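Local coordinates for protein oxidoreductase, Gfo/Idh/MocA family (Vibrio cholerae, PDB 1XEA) that probably binds a dinucleotide such as NAD(P) and carries out an oxidoreductase reaction on a substrate not yet identified, at residues C181-L186 with A299-Q304; H170-V175 with L200-Q205; N176-C181 with T209-S214; P95-A98 with E102-N105. All blocks are in the same frame, centred on the assembly; numbering follows the deposited sequence.

In the fold
Contacts 1, 2 and 3 form a continuous patch in the domain that carries the mixed beta-sheet, while contact 4 belongs to the Rossmann domain. Contacts 2 and 3 are buried, with centres 5 Å apart; they use the neighbouring strands 196-206 and 209-216 and are joined by two probable backbone hydrogen bonds, Val202 O to Ala213 N at 2.8 Å and Trp204 O to Leu211 N at 2.9 Å. Contact 1, partly buried, shares Cys181 with contact 3 and adds helix 286-311. Contact 4 is buried, yet it is local: a loop folds against the helix that follows it. All four are apolar across their segments; contact 4 alone adds sulfur packing, and polar bonds lie within segments or reach outside partners.

Contact 1: residues C181-L186 with A299-Q304; sequences CNLDDL and AEAICQ
Leu183 carries this contact, laying its branched end against Ala301 and Ile302 of helix 286-311. Ahead of it in the chain, Cys181 points away from 299-304 but touches Ala294 and Gln297, one to two turns before Ala301. At Leu183 the CA-CB bond runs past the helix, and the first torsion turns the chain inward: CG lies anti to the carbonyl carbon (chi1 -58°). CG then sits 4.2 Å from Ala301 CB, and CD2 approaches Ile302 CG1 at 4.3 Å. These are loose van der Waals contacts, matched by the modest 135 Å² buried. The contact lays the connection between helix 160-175 and strand 186-193, outermost in this chain's mixed sheet, against the long C-terminal helix, which Ile302 also joins to the sheet through Leu200. After Leu183 the chain turns back, with Leu186 N hydrogen-bonded to Leu183 O at 3.1 Å. Leu186 points toward the helix yet spends its side chain on Val202 and Trp204 of strand 196-206. On the helix, Gln304 NE2 donates to Glu300 OE1 at 2.6 Å, bent to 139° but nearly in the amide plane; Glu300 OE2 forms a salt bridge with Arg161.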
loop_
_atom_site.group_PDB
_atom_site.type_symbol
_atom_site.label_atom_id
_atom_site.label_comp_id
_atom_site.label_asym_id
_atom_site.label_seq_id
_atom_site.Cartn_x
_atom_site.Cartn_y
_atom_site.Cartn_z
ATOM N N CYS A 181 -35.812 1.750 10.001
ATOM C CA CYS A 181 -36.679 0.589 9.890
ATOM C C CYS A 181 -37.583 0.607 8.674
ATOM O O CYS A 181 -38.592 -0.090 8.648
ATOM C CB CYS A 181 -37.532 0.492 11.144
ATOM S SG CYS A 181 -38.410 2.013 11.452
ATOM N N ASN A 182 -37.219 1.400 7.673
ATOM C CA ASN A 182 -38.002 1.504 6.445
ATOM C C ASN A 182 -37.180 2.097 5.301
ATOM O O ASN A 182 -35.946 2.065 5.315
ATOM C CB ASN A 182 -39.244 2.369 6.678
ATOM C CG ASN A 182 -38.903 3.767 7.176
ATOM O OD1 ASN A 182 -39.743 4.663 7.143
ATOM N ND2 ASN A 182 -37.671 3.956 7.646
ATOM N N LEU A 183 -37.878 2.648 4.315
ATOM C CA LEU A 183 -37.224 3.249 3.164
ATOM C C LEU A 183 -37.375 4.762 3.153
ATOM O O LEU A 183 -37.130 5.415 2.139
ATOM C CB LEU A 183 -37.793 2.670 1.873
ATOM C CG LEU A 183 -37.681 1.160 1.696
ATOM C CD1 LEU A 183 -38.195 0.819 0.315
ATOM C CD2 LEU A 183 -36.238 0.687 1.850
ATOM N N ASP A 184 -37.778 5.318 4.290
ATOM C CA ASP A 184 -37.953 6.757 4.403
ATOM C C ASP A 184 -36.671 7.512 4.112
ATOM O O ASP A 184 -35.626 7.231 4.696
ATOM C CB ASP A 184 -38.440 7.123 5.801
ATOM C CG ASP A 184 -39.936 7.299 5.861
ATOM O OD1 ASP A 184 -40.655 6.406 5.350
ATOM O OD2 ASP A 184 -40.385 8.327 6.423
ATOM N N ASP A 185 -36.766 8.481 3.210
ATOM C CA ASP A 185 -35.624 9.308 2.839
ATOM C C ASP A 185 -34.398 8.449 2.587
ATOM O O ASP A 185 -33.270 8.853 2.881
ATOM C CB ASP A 185 -35.317 10.314 3.954
ATOM C CG ASP A 185 -36.548 11.089 4.401
ATOM O OD1 ASP A 185 -37.242 11.671 3.532
ATOM O OD2 ASP A 185 -36.818 11.122 5.625
ATOM N N LEU A 186 -34.626 7.262 2.036
ATOM C CA LEU A 186 -33.545 6.333 1.757
ATOM C C LEU A 186 -33.440 6.090 0.267
ATOM O O LEU A 186 -34.451 6.005 -0.421
ATOM C CB LEU A 186 -33.798 5.019 2.501
ATOM C CG LEU A 186 -32.758 3.901 2.408
ATOM C CD1 LEU A 186 -32.841 3.050 3.663
ATOM C CD2 LEU A 186 -32.982 3.072 1.155
ATOM N N ALA A 299 -34.322 -4.866 6.261
ATOM C CA ALA A 299 -33.989 -5.910 5.311
ATOM C C ALA A 299 -35.269 -6.382 4.628
ATOM O O ALA A 299 -35.292 -6.613 3.420
ATOM C CB ALA A 299 -33.315 -7.069 6.020
ATOM N N GLU A 300 -36.334 -6.525 5.410
ATOM C CA GLU A 300 -37.621 -6.956 4.877
ATOM C C GLU A 300 -38.061 -5.982 3.797
ATOM O O GLU A 300 -38.370 -6.383 2.672
ATOM C CB GLU A 300 -38.668 -6.980 5.990
ATOM C CG GLU A 300 -39.121 -8.378 6.381
ATOM C CD GLU A 300 -39.766 -9.113 5.226
ATOM O OE1 GLU A 300 -40.730 -8.568 4.642
ATOM O OE2 GLU A 300 -39.311 -10.235 4.908
ATOM N N ALA A 301 -38.076 -4.701 4.162
ATOM C CA ALA A 301 -38.473 -3.624 3.267
ATOM C C ALA A 301 -37.680 -3.667 1.975
ATOM O O ALA A 301 -38.241 -3.580 0.883
ATOM C CB ALA A 301 -38.270 -2.296 3.951
ATOM N N ILE A 302 -36.367 -3.809 2.100
ATOM C CA ILE A 302 -35.504 -3.852 0.929
ATOM C C ILE A 302 -35.883 -4.998 -0.004
ATOM O O ILE A 302 -36.011 -4.805 -1.216
ATOM C CB ILE A 302 -34.018 -3.967 1.347
ATOM C CG1 ILE A 302 -33.616 -2.698 2.115
ATOM C CG2 ILE A 302 -33.140 -4.170 0.121
ATOM C CD1 ILE A 302 -32.248 -2.742 2.758
ATOM N N CYS A 303 -36.082 -6.184 0.567
ATOM C CA CYS A 303 -36.449 -7.367 -0.215
ATOM C C CYS A 303 -37.720 -7.174 -1.020
ATOM O O CYS A 303 -37.786 -7.531 -2.196
ATOM C CB CYS A 303 -36.634 -8.567 0.706
ATOM S SG CYS A 303 -35.113 -9.396 1.116
ATOM N N GLN A 304 -38.732 -6.614 -0.370
ATOM C CA GLN A 304 -40.006 -6.381 -1.017
ATOM C C GLN A 304 -39.931 -5.398 -2.165
ATOM O O GLN A 304 -40.279 -5.746 -3.289
ATOM C CB GLN A 304 -41.034 -5.924 0.005
ATOM C CG GLN A 304 -41.571 -7.096 0.803
ATOM C CD GLN A 304 -42.544 -6.674 1.869
ATOM O OE1 GLN A 304 -43.538 -6.007 1.587
ATOM N NE2 GLN A 304 -42.270 -7.061 3.106
#

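Contact 2: residues H170-V175 with L200-Q205; sequences HPLDSV and LDVQWQ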
loop_
_atom_site.group_PDB
_atom_site.type_symbol
_atom_site.label_atom_id
_atom_site.label_comp_id
_atom_site.label_asym_id
_atom_site.label_seq_id
_atom_site.Cartn_x
_atom_site.Cartn_y
_atom_site.Cartn_z
ATOM N N HIS A 170 -25.247 -7.809 6.950
ATOM C CA HIS A 170 -24.025 -7.517 7.666
ATOM C C HIS A 170 -23.693 -6.040 7.512
ATOM O O HIS A 170 -23.722 -5.288 8.481
ATOM C CB HIS A 170 -22.871 -8.362 7.145
ATOM C CG HIS A 170 -22.694 -9.654 7.873
ATOM N ND1 HIS A 170 -22.628 -9.728 9.247
ATOM C CD2 HIS A 170 -22.575 -10.925 7.422
ATOM C CE1 HIS A 170 -22.482 -10.988 9.613
ATOM N NE2 HIS A 170 -22.447 -11.736 8.524
ATOM N N PRO A 171 -23.384 -5.592 6.284
ATOM C CA PRO A 171 -23.059 -4.170 6.120
ATOM C C PRO A 171 -24.206 -3.229 6.472
ATOM O O PRO A 171 -23.992 -2.160 7.044
ATOM C CB PRO A 171 -22.658 -4.075 4.647
ATOM C CG PRO A 171 -23.456 -5.153 4.006
ATOM C CD PRO A 171 -23.328 -6.295 4.988
ATOM N N LEU A 172 -25.424 -3.646 6.140
ATOM C CA LEU A 172 -26.596 -2.836 6.413
ATOM C C LEU A 172 -26.721 -2.517 7.905
ATOM O O LEU A 172 -26.819 -1.349 8.295
ATOM C CB LEU A 172 -27.858 -3.548 5.929
ATOM C CG LEU A 172 -29.139 -2.701 5.998
ATOM C CD1 LEU A 172 -29.055 -1.568 4.978
ATOM C CD2 LEU A 172 -30.344 -3.575 5.735
ATOM N N ASP A 173 -26.718 -3.556 8.735
ATOM C CA ASP A 173 -26.822 -3.377 10.176
ATOM C C ASP A 173 -25.643 -2.593 10.738
ATOM O O ASP A 173 -25.820 -1.675 11.543
ATOM C CB ASP A 173 -26.878 -4.721 10.901
ATOM C CG ASP A 173 -26.755 -4.565 12.416
ATOM O OD1 ASP A 173 -27.726 -4.140 13.071
ATOM O OD2 ASP A 173 -25.676 -4.847 12.964
ATOM N N SER A 174 -24.439 -2.972 10.326
ATOM C CA SER A 174 -23.225 -2.320 10.803
ATOM C C SER A 174 -23.246 -0.813 10.628
ATOM O O SER A 174 -22.569 -0.085 11.347
ATOM C CB SER A 174 -22.003 -2.895 10.086
ATOM O OG SER A 174 -21.888 -4.276 10.333
ATOM N N VAL A 175 -24.040 -0.355 9.676
ATOM C CA VAL A 175 -24.135 1.055 9.384
ATOM C C VAL A 175 -25.386 1.676 9.975
ATOM O O VAL A 175 -25.459 2.888 10.142
ATOM C CB VAL A 175 -24.138 1.254 7.867
ATOM C CG1 VAL A 175 -24.389 2.690 7.533
ATOM C CG2 VAL A 175 -22.799 0.814 7.287
ATOM N N LEU A 200 -26.192 -4.485 -4.474
ATOM C CA LEU A 200 -27.227 -3.731 -3.762
ATOM C C LEU A 200 -26.576 -2.554 -3.040
ATOM O O LEU A 200 -25.535 -2.713 -2.405
ATOM C CB LEU A 200 -27.915 -4.645 -2.743
ATOM C CG LEU A 200 -29.109 -4.106 -1.972
ATOM C CD1 LEU A 200 -30.235 -3.776 -2.935
ATOM C CD2 LEU A 200 -29.559 -5.135 -0.957
ATOM N N ASP A 201 -27.185 -1.379 -3.138
ATOM C CA ASP A 201 -26.640 -0.192 -2.491
ATOM C C ASP A 201 -27.701 0.628 -1.784
ATOM O O ASP A 201 -28.509 1.304 -2.425
ATOM C CB ASP A 201 -25.921 0.688 -3.512
ATOM C CG ASP A 201 -24.641 0.057 -4.030
ATOM O OD1 ASP A 201 -23.781 -0.311 -3.203
ATOM O OD2 ASP A 201 -24.486 -0.069 -5.263
ATOM N N VAL A 202 -27.686 0.571 -0.458
ATOM C CA VAL A 202 -28.642 1.309 0.350
ATOM C C VAL A 202 -27.937 2.442 1.068
ATOM O O VAL A 202 -26.963 2.233 1.788
ATOM C CB VAL A 202 -29.314 0.405 1.388
ATOM C CG1 VAL A 202 -30.200 1.239 2.300
ATOM C CG2 VAL A 202 -30.127 -0.664 0.686
ATOM N N GLN A 203 -28.458 3.645 0.878
ATOM C CA GLN A 203 -27.876 4.833 1.473
ATOM C C GLN A 203 -28.950 5.837 1.903
ATOM O O GLN A 203 -29.898 6.097 1.165
ATOM C CB GLN A 203 -26.921 5.461 0.450
ATOM C CG GLN A 203 -26.838 6.968 0.496
ATOM C CD GLN A 203 -25.800 7.536 -0.454
ATOM O OE1 GLN A 203 -25.793 8.739 -0.717
ATOM N NE2 GLN A 203 -24.911 6.681 -0.966
ATOM N N TRP A 204 -28.801 6.392 3.102
ATOM C CA TRP A 204 -29.746 7.383 3.607
ATOM C C TRP A 204 -29.034 8.344 4.552
ATOM O O TRP A 204 -27.916 8.079 5.002
ATOM C CB TRP A 204 -30.891 6.709 4.347
ATOM C CG TRP A 204 -30.495 6.108 5.646
ATOM C CD1 TRP A 204 -30.656 6.653 6.892
ATOM C CD2 TRP A 204 -29.954 4.801 5.844
ATOM N NE1 TRP A 204 -30.252 5.755 7.857
ATOM C CE2 TRP A 204 -29.812 4.615 7.240
ATOM C CE3 TRP A 204 -29.558 3.776 4.973
ATOM C CZ2 TRP A 204 -29.323 3.424 7.787
ATOM C CZ3 TRP A 204 -29.069 2.596 5.512
ATOM C CH2 TRP A 204 -28.948 2.433 6.910
ATOM N N GLN A 205 -29.685 9.457 4.867
ATOM C CA GLN A 205 -29.082 10.437 5.755
ATOM C C GLN A 205 -29.913 10.706 7.016
ATOM O O GLN A 205 -31.101 11.002 6.931
ATOM C CB GLN A 205 -28.828 11.728 4.968
ATOM C CG GLN A 205 -28.215 12.852 5.780
ATOM C CD GLN A 205 -27.150 13.634 5.017
ATOM O OE1 GLN A 205 -27.242 13.827 3.801
ATOM N NE2 GLN A 205 -26.140 14.105 5.740
#
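Leu172 CD1 is the methyl that bridges the two segments, reaching Val202 CG1 at 4.0 Å and Trp204 CZ3 at 4.2 Å. This is helix-on-sheet packing: helix 160-175 lies over one face of the mixed sheet that characterises the C-terminal domain of Gfo/Idh/MocA enzymes. The backbones stay apart, with Leu172 CA and Val202 CA separated by 7.6 Å, and side chains fill the interval. Leu172 starts off beside the strand, but its CG is anti to the backbone N (chi1 -172°), and this swings the CD1 branch toward Val202. The indole of Trp204 is approached obliquely by the same methyl at its six-membered ring. Val175, one turn on, points toward the strand and packs more loosely.

Around this shell, Trp204 NE1 is hydrogen-bonded to Ser178 OG, which helps set the turn of the indole, while Ile302 packs on Leu172. On the sheet, residues alternate: Asp201, Gln203 and Gln205 pack against Leu210, His187 and Thr189 of the second subunit, so the strand has the helix on one side and a subunit interface on the other. Back on the helix, Asp173 OD1 forms salt bridges with Arg124 and Arg291. Ser174 OG donates to His170 O at 2.8 Å from above the carbonyl plane, and that oxygen also accepts from Ser174 N at 3.0 Å.

Contact 3: residues N176-C181 with T209-S214; sequences NLSRQC and TLLHAS
Leu211 touches 176-181 beside a flat peptide group, its CD1 standing 3.9 Å from Leu177 N. The other flat group that matters is the Asn176 carboxamide, whose two ends both grip Gln180. Gln180 N donates to Asn176 OD1 at 2.7 Å, almost straight (177°), in the carbonyl plane and on a lone pair. Asn176 ND2 returns a longer bond to Gln180 O, 3.3 Å, with the acceptor tilted 21° from the amide plane. Together these pin the carboxamide's rotation and close the turn where the chain leaves helix 160-175, and ND2 has a further partner in Ser295 OG. The turn so formed packs on strand 209-216 of the mixed sheet, whose Leu211 meets it at Leu177 and Ser178. Leu211 CG lies anti to the carbonyl carbon (chi1 -55°), which points the branched end at the loop. CD1 also meets Ser178 OG at 3.9 Å, while CD2 faces Leu177 CD1 at 4.5 Å. The serine hydroxyl is not left to this apolar neighbour, being hydrogen-bonded with Thr206 OG1. Leu177 is packed as well on Leu147 of the adjoining strand and on Arg291 of helix 286-311, and Leu211 lies against Val175.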
loop_
_atom_site.group_PDB
_atom_site.type_symbol
_atom_site.label_atom_id
_atom_site.label_comp_id
_atom_site.label_asym_id
_atom_site.label_seq_id
_atom_site.Cartn_x
_atom_site.Cartn_y
_atom_site.Cartn_z
ATOM N N ASN A 176 -26.360 0.826 10.300
ATOM C CA ASN A 176 -27.653 1.247 10.846
ATOM C C ASN A 176 -27.570 1.816 12.269
ATOM O O ASN A 176 -28.139 1.271 13.211
ATOM C CB ASN A 176 -28.613 0.062 10.808
ATOM C CG ASN A 176 -30.048 0.481 10.950
ATOM O OD1 ASN A 176 -30.342 1.656 11.163
ATOM N ND2 ASN A 176 -30.958 -0.471 10.818
ATOM N N LEU A 177 -26.874 2.938 12.399
ATOM C CA LEU A 177 -26.671 3.587 13.681
ATOM C C LEU A 177 -27.796 4.549 14.051
ATOM O O LEU A 177 -27.754 5.186 15.102
ATOM C CB LEU A 177 -25.343 4.338 13.645
ATOM C CG LEU A 177 -24.101 3.520 13.275
ATOM C CD1 LEU A 177 -22.992 4.457 12.861
ATOM C CD2 LEU A 177 -23.671 2.642 14.440
ATOM N N SER A 178 -28.795 4.667 13.183
ATOM C CA SER A 178 -29.916 5.571 13.427
ATOM C C SER A 178 -31.233 4.811 13.582
ATOM O O SER A 178 -32.309 5.412 13.645
ATOM C CB SER A 178 -30.048 6.550 12.261
ATOM O OG SER A 178 -30.544 5.892 11.104
ATOM N N ARG A 179 -31.137 3.488 13.631
ATOM C CA ARG A 179 -32.309 2.630 13.752
ATOM C C ARG A 179 -33.278 2.943 12.625
ATOM O O ARG A 179 -34.375 3.450 12.858
ATOM C CB ARG A 179 -33.005 2.831 15.097
ATOM C CG ARG A 179 -32.109 2.613 16.301
ATOM C CD ARG A 179 -32.937 2.428 17.566
ATOM N NE ARG A 179 -34.081 3.352 17.653
ATOM C CZ ARG A 179 -35.327 3.087 17.242
ATOM N NH1 ARG A 179 -35.616 1.911 16.699
ATOM N NH2 ARG A 179 -36.295 3.987 17.402
ATOM N N GLN A 180 -32.851 2.653 11.401
ATOM C CA GLN A 180 -33.658 2.877 10.207
ATOM C C GLN A 180 -34.493 1.607 10.037
ATOM O O GLN A 180 -33.947 0.512 9.929
ATOM C CB GLN A 180 -32.739 3.082 9.000
ATOM C CG GLN A 180 -33.375 3.738 7.785
ATOM C CD GLN A 180 -33.847 5.163 8.057
ATOM O OE1 GLN A 180 -33.286 5.881 8.901
ATOM N NE2 GLN A 180 -34.873 5.587 7.328
ATOM N N CYS A 181 -35.812 1.750 10.001
ATOM C CA CYS A 181 -36.679 0.589 9.890
ATOM C C CYS A 181 -37.583 0.607 8.674
ATOM O O CYS A 181 -38.592 -0.090 8.648
ATOM C CB CYS A 181 -37.532 0.492 11.144
ATOM S SG CYS A 181 -38.410 2.013 11.452
ATOM N N THR A 209 -25.443 12.867 9.498
ATOM C CA THR A 209 -24.680 11.669 9.202
ATOM C C THR A 209 -25.205 10.930 7.986
ATOM O O THR A 209 -26.396 10.669 7.885
ATOM C CB THR A 209 -24.708 10.708 10.394
ATOM O OG1 THR A 209 -24.298 11.406 11.577
ATOM C CG2 THR A 209 -23.775 9.533 10.146
ATOM N N LEU A 210 -24.321 10.592 7.062
ATOM C CA LEU A 210 -24.749 9.865 5.888
ATOM C C LEU A 210 -24.289 8.422 6.032
ATOM O O LEU A 210 -23.088 8.149 6.131
ATOM C CB LEU A 210 -24.159 10.498 4.631
ATOM C CG LEU A 210 -24.428 9.776 3.301
ATOM C CD1 LEU A 210 -25.875 9.928 2.860
ATOM C CD2 LEU A 210 -23.496 10.358 2.250
ATOM N N LEU A 211 -25.259 7.509 6.068
ATOM C CA LEU A 211 -25.010 6.075 6.215
ATOM C C LEU A 211 -25.085 5.393 4.853
ATOM O O LEU A 211 -25.897 5.772 4.011
ATOM C CB LEU A 211 -26.037 5.483 7.184
ATOM C CG LEU A 211 -26.054 6.212 8.531
ATOM C CD1 LEU A 211 -26.989 5.532 9.518
ATOM C CD2 LEU A 211 -24.646 6.233 9.083
ATOM N N HIS A 212 -24.241 4.390 4.633
ATOM C CA HIS A 212 -24.216 3.712 3.338
ATOM C C HIS A 212 -23.748 2.264 3.410
ATOM O O HIS A 212 -22.652 1.975 3.898
ATOM C CB HIS A 212 -23.313 4.495 2.377
ATOM C CG HIS A 212 -23.299 3.967 0.972
ATOM N ND1 HIS A 212 -22.468 4.479 -0.004
ATOM C CD2 HIS A 212 -24.018 2.987 0.373
ATOM C CE1 HIS A 212 -22.676 3.838 -1.141
ATOM N NE2 HIS A 212 -23.612 2.928 -0.938
ATOM N N ALA A 213 -24.587 1.360 2.912
ATOM C CA ALA A 213 -24.275 -0.066 2.885
ATOM C C ALA A 213 -24.187 -0.447 1.417
ATOM O O ALA A 213 -25.121 -0.230 0.655
ATOM C CB ALA A 213 -25.362 -0.868 3.585
ATOM N N SER A 214 -23.058 -1.027 1.036
ATOM C CA SER A 214 -22.804 -1.388 -0.342
ATOM C C SER A 214 -22.304 -2.834 -0.454
ATOM O O SER A 214 -21.393 -3.258 0.265
ATOM C CB SER A 214 -21.775 -0.394 -0.888
ATOM O OG SER A 214 -21.272 -0.733 -2.155
#

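Contact 4: residues P95-A98 with E102-N105; sequences PLAA and ECEN
Ala97 and Cys103 have the nearest CA atoms of the two segments, 6.0 Å apart, where the loop passes the start of helix 100-112. A cis peptide precedes Pro95, and Ala97 is nearly fully extended (-168/162°), so the chain runs on past the helix side before entering it. This is the first half of a beta-alpha-beta crossover of the Rossmann fold: strand 90-93 leads through the loop to helix 100-112, which returns to the parallel neighbour 117-120. Pro95 probably ends the lysine-proline motif found at this point in the Gfo/Idh/MocA family.

Among the side chains, Cys103 SG takes the central place. Leu96 wraps it, with CD2 at 3.6 Å and CB at 3.7 Å from the sulfur; CG anti to the backbone N (chi1 175°) sends the leucine out over the cysteine. The same CD2 reaches Cys103 CA at 3.7 Å, so it also rests on the helix backbone. On the next residue, Ala97 CB packs on Glu102 CB at 3.5 Å and stands 4.2 Å from Cys103 SG. Helix 286-311 borders the contact through His296, which touches Pro95 and Cys103 and whose NE2 is hydrogen-bonded to Leu96 N. Glu102 extends beyond CG along Ala97 and Ala98, and its carboxylate is gripped at both oxygens: OE1 by Ser77 OG, OE2 by Ser99 OG.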
loop_
_atom_site.group_PDB
_atom_site.type_symbol
_atom_site.label_atom_id
_atom_site.label_comp_id
_atom_site.label_asym_id
_atom_site.label_seq_id
_atom_site.Cartn_x
_atom_site.Cartn_y
_atom_site.Cartn_z
ATOM N N PRO A 95 -29.115 -14.282 10.390
ATOM C CA PRO A 95 -30.249 -13.422 10.741
ATOM C C PRO A 95 -31.172 -14.087 11.768
ATOM O O PRO A 95 -31.167 -15.312 11.916
ATOM C CB PRO A 95 -30.928 -13.210 9.393
ATOM C CG PRO A 95 -30.745 -14.544 8.741
ATOM C CD PRO A 95 -29.304 -14.878 9.055
ATOM N N LEU A 96 -31.962 -13.281 12.475
ATOM C CA LEU A 96 -32.887 -13.807 13.482
ATOM C C LEU A 96 -33.941 -14.681 12.811
ATOM O O LEU A 96 -34.334 -15.726 13.332
ATOM C CB LEU A 96 -33.581 -12.661 14.226
ATOM C CG LEU A 96 -34.679 -13.016 15.247
ATOM C CD1 LEU A 96 -34.128 -13.925 16.335
ATOM C CD2 LEU A 96 -35.220 -11.731 15.859
ATOM N N ALA A 97 -34.387 -14.243 11.643
ATOM C CA ALA A 97 -35.387 -14.975 10.905
ATOM C C ALA A 97 -35.475 -14.410 9.499
ATOM O O ALA A 97 -35.033 -13.288 9.245
ATOM C CB ALA A 97 -36.737 -14.871 11.601
ATOM N N ALA A 98 -36.057 -15.194 8.597
ATOM C CA ALA A 98 -36.204 -14.812 7.201
ATOM C C ALA A 98 -37.221 -13.708 6.962
ATOM O O ALA A 98 -37.396 -13.258 5.832
ATOM C CB ALA A 98 -36.567 -16.035 6.378
ATOM N N GLU A 102 -41.587 -12.573 11.882
ATOM C CA GLU A 102 -41.061 -13.546 12.833
ATOM C C GLU A 102 -40.197 -12.842 13.864
ATOM O O GLU A 102 -40.268 -13.137 15.058
ATOM C CB GLU A 102 -40.228 -14.605 12.109
ATOM C CG GLU A 102 -41.001 -15.360 11.046
ATOM C CD GLU A 102 -40.246 -16.552 10.486
ATOM O OE1 GLU A 102 -40.034 -17.535 11.230
ATOM O OE2 GLU A 102 -39.863 -16.507 9.296
ATOM N N CYS A 103 -39.378 -11.910 13.391
ATOM C CA CYS A 103 -38.503 -11.149 14.268
ATOM C C CYS A 103 -39.338 -10.436 15.307
ATOM O O CYS A 103 -39.078 -10.540 16.502
ATOM C CB CYS A 103 -37.695 -10.123 13.466
ATOM S SG CYS A 103 -36.309 -10.831 12.513
ATOM N N GLU A 104 -40.348 -9.706 14.848
ATOM C CA GLU A 104 -41.208 -8.984 15.768
ATOM C C GLU A 104 -41.845 -9.953 16.763
ATOM O O GLU A 104 -41.882 -9.672 17.962
ATOM C CB GLU A 104 -42.266 -8.209 14.983
ATOM C CG GLU A 104 -41.660 -7.243 13.974
ATOM C CD GLU A 104 -42.711 -6.605 13.086
ATOM O OE1 GLU A 104 -43.537 -7.356 12.521
ATOM O OE2 GLU A 104 -42.709 -5.361 12.940
ATOM N N ASN A 105 -42.323 -11.098 16.271
ATOM C CA ASN A 105 -42.940 -12.110 17.141
ATOM C C ASN A 105 -41.963 -12.537 18.245
ATOM O O ASN A 105 -42.242 -12.379 19.433
ATOM C CB ASN A 105 -43.362 -13.354 16.338
ATOM C CG ASN A 105 -44.599 -13.115 15.475
ATOM O OD1 ASN A 105 -45.603 -12.569 15.942
ATOM N ND2 ASN A 105 -44.535 -13.541 14.215
#